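Local coordinates for AB hydrolase-1 domain-containing protein (Parabacteroides distasonis, PDB 4Q34), which is probably an esterase of the alpha/beta hydrolase family, although its substrate is not known, at residues Gly18-Leu21 with His27-His30. Sequence-based numbering, arbitrary orientation.
Sequences GTVL and HTFH
Val20 lays its two methyls against His30 and Thr28, while Leu21 meets Phe29 through the opposite face of a two-stranded antiparallel ribbon. Leu21 and Phe29 are the hydrogen-bonded pair: Leu21 N donates to Phe29 O over 2.8 Å, and Phe29 N returns an equally short bond to Leu21 O, both slightly bent. Val20 and His30 form the neighbouring non-hydrogen-bonded pair, where Val20 CA lies 3.3 Å from Phe29 O in a CA-H...O contact.

Beta-branched valine suits an extended strand, and its methyls diverge from CB to touch both residues at once. Both stand over the imidazole: Val20 CG2 nearer its centre, 4.1 Å from the His30 ring centroid in a CH-pi contact, and CG1, anti to the backbone N (chi1 -177°), toward its rim. Val20 CG1 also lies 3.9 Å from Thr28 CB. Thr28 OG1 sits at the edge of the His30 ring, in its plane. Polar Thr28 and His30 suit this place because Thr28 OG1 and His30 ND1 both hydrogen-bond to Glu109 OE1 of the second subunit, which should hold the imidazole turned with a face to the valine.

On the other face, unbranched CB atoms let Leu21 and Phe29 pack side by side, Leu21 CB 4.1 Å from Phe29 CB. With CG anti to the carbonyl carbon (chi1 -48°), Leu21 brings CD1 obliquely to the ring, 4.1 Å from Phe29 CD1. Phe29, a buried residue, also packs on Arg96 of its own chain and Ala106 of the second subunit.

The two segments belong to the beta hairpin of strands 19-22 and 28-41, which extends from the mixed sheet, where strand 28-41 also pairs with strands 10-16 and 83-87, into the dimer interface beside helix 134-142 of the second subunit.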
ATOM      1  N   GLY A  18       8.372 -13.866   4.028  1.00 20.32           N
ATOM      2  CA  GLY A  18       7.159 -14.611   4.308  1.00 18.58           C
ATOM      3  C   GLY A  18       7.370 -16.077   4.489  1.00 20.84           C
ATOM      4  O   GLY A  18       8.495 -16.550   4.437  1.00 19.98           O
ATOM      5  N   THR A  19       6.269 -16.765   4.740  1.00 18.84           N
ATOM      6  CA  THR A  19       6.275 -18.217   4.901  1.00 18.88           C
ATOM      7  C   THR A  19       5.156 -18.799   4.090  1.00 19.06           C
ATOM      8  O   THR A  19       4.449 -18.080   3.367  1.00 19.19           O
ATOM      9  CB  THR A  19       6.174 -18.598   6.402  1.00 22.18           C
ATOM     10  OG1 THR A  19       6.501 -20.004   6.572  1.00 22.52           O
ATOM     11  CG2 THR A  19       4.775 -18.317   6.928  1.00 24.26           C
ATOM     12  N   VAL A  20       5.019 -20.126   4.165  1.00 20.57           N
ATOM     13  CA  VAL A  20       4.027 -20.851   3.417  1.00 22.49           C
ATOM     14  C   VAL A  20       3.393 -21.819   4.392  1.00 21.42           C
ATOM     15  O   VAL A  20       4.093 -22.590   5.043  1.00 24.84           O
ATOM     16  CB  VAL A  20       4.647 -21.616   2.225  1.00 21.65           C
ATOM     17  CG1 VAL A  20       3.558 -22.317   1.424  1.00 25.79           C
ATOM     18  CG2 VAL A  20       5.484 -20.678   1.330  1.00 24.15           C
ATOM     19  N   LEU A  21       2.094 -21.712   4.586  1.00 20.30           N
ATOM     20  CA  LEU A  21       1.399 -22.734   5.348  1.00 22.00           C
ATOM     21  C   LEU A  21       1.013 -23.805   4.367  1.00 23.33           C
ATOM     22  O   LEU A  21       0.801 -23.526   3.194  1.00 22.97           O
ATOM     23  CB  LEU A  21       0.175 -22.165   6.024  1.00 23.13           C
ATOM     24  CG  LEU A  21       0.283 -20.869   6.806  1.00 25.16           C
ATOM     25  CD1 LEU A  21      -1.082 -20.512   7.334  1.00 25.25           C
ATOM     26  CD2 LEU A  21       1.247 -21.033   7.959  1.00 26.98           C
ATOM     27  N   HIS A  27      -2.295 -28.161   0.117  1.00 32.61           N
ATOM     28  CA  HIS A  27      -2.618 -26.857  -0.466  1.00 31.34           C
ATOM     29  C   HIS A  27      -1.826 -25.783   0.280  1.00 27.39           C
ATOM     30  O   HIS A  27      -1.549 -25.924   1.472  1.00 28.17           O
ATOM     31  CB  HIS A  27      -4.125 -26.609  -0.403  1.00 32.40           C
ATOM     32  CG  HIS A  27      -4.910 -27.482  -1.336  1.00 40.83           C
ATOM     33  ND1 HIS A  27      -6.206 -27.881  -1.078  1.00 46.63           N
ATOM     34  CD2 HIS A  27      -4.562 -28.064  -2.509  1.00 43.02           C
ATOM     35  CE1 HIS A  27      -6.628 -28.656  -2.063  1.00 45.56           C
ATOM     36  NE2 HIS A  27      -5.654 -28.769  -2.951  1.00 48.47           N
ATOM     37  N   THR A  28      -1.481 -24.704  -0.415  1.00 23.82           N
ATOM     38  CA  THR A  28      -0.601 -23.681   0.171  1.00 25.26           C
ATOM     39  C   THR A  28      -1.300 -22.421   0.609  1.00 23.65           C
ATOM     40  O   THR A  28      -2.344 -22.032   0.067  1.00 24.36           O
ATOM     41  CB  THR A  28       0.518 -23.287  -0.823  1.00 25.60           C
ATOM     42  OG1 THR A  28      -0.055 -22.827  -2.069  1.00 25.41           O
ATOM     43  CG2 THR A  28       1.387 -24.494  -1.067  1.00 27.16           C
ATOM     44  N   PHE A  29      -0.699 -21.753   1.577  1.00 22.06           N
ATOM     45  CA  PHE A  29      -1.066 -20.392   1.869  1.00 21.32           C
ATOM     46  C   PHE A  29       0.174 -19.553   2.076  1.00 21.11           C
ATOM     47  O   PHE A  29       0.898 -19.718   3.059  1.00 20.82           O
ATOM     48  CB  PHE A  29      -1.994 -20.324   3.092  1.00 20.91           C
ATOM     49  CG  PHE A  29      -2.504 -18.952   3.355  1.00 20.75           C
ATOM     50  CD1 PHE A  29      -1.743 -18.081   4.115  1.00 20.38           C
ATOM     51  CD2 PHE A  29      -3.698 -18.507   2.777  1.00 22.19           C
ATOM     52  CE1 PHE A  29      -2.174 -16.822   4.370  1.00 20.07           C
ATOM     53  CE2 PHE A  29      -4.116 -17.178   3.014  1.00 21.26           C
ATOM     54  CZ  PHE A  29      -3.359 -16.377   3.824  1.00 18.77           C
ATOM     55  N   HIS A  30       0.421 -18.663   1.133  1.00 20.93           N
ATOM     56  CA  HIS A  30       1.533 -17.745   1.183  1.00 18.66           C
ATOM     57  C   HIS A  30       1.178 -16.457   1.911  1.00 20.33           C
ATOM     58  O   HIS A  30       0.420 -15.635   1.391  1.00 18.58           O
ATOM     59  CB  HIS A  30       1.970 -17.374  -0.226  1.00 19.96           C
ATOM     60  CG  HIS A  30       2.551 -18.503  -1.005  1.00 21.67           C
ATOM     61  ND1 HIS A  30       1.800 -19.576  -1.420  1.00 26.19           N
ATOM     62  CD2 HIS A  30       3.812 -18.725  -1.455  1.00 23.20           C
ATOM     63  CE1 HIS A  30       2.574 -20.427  -2.083  1.00 26.32           C
ATOM     64  NE2 HIS A  30       3.805 -19.940  -2.104  1.00 25.10           N
TER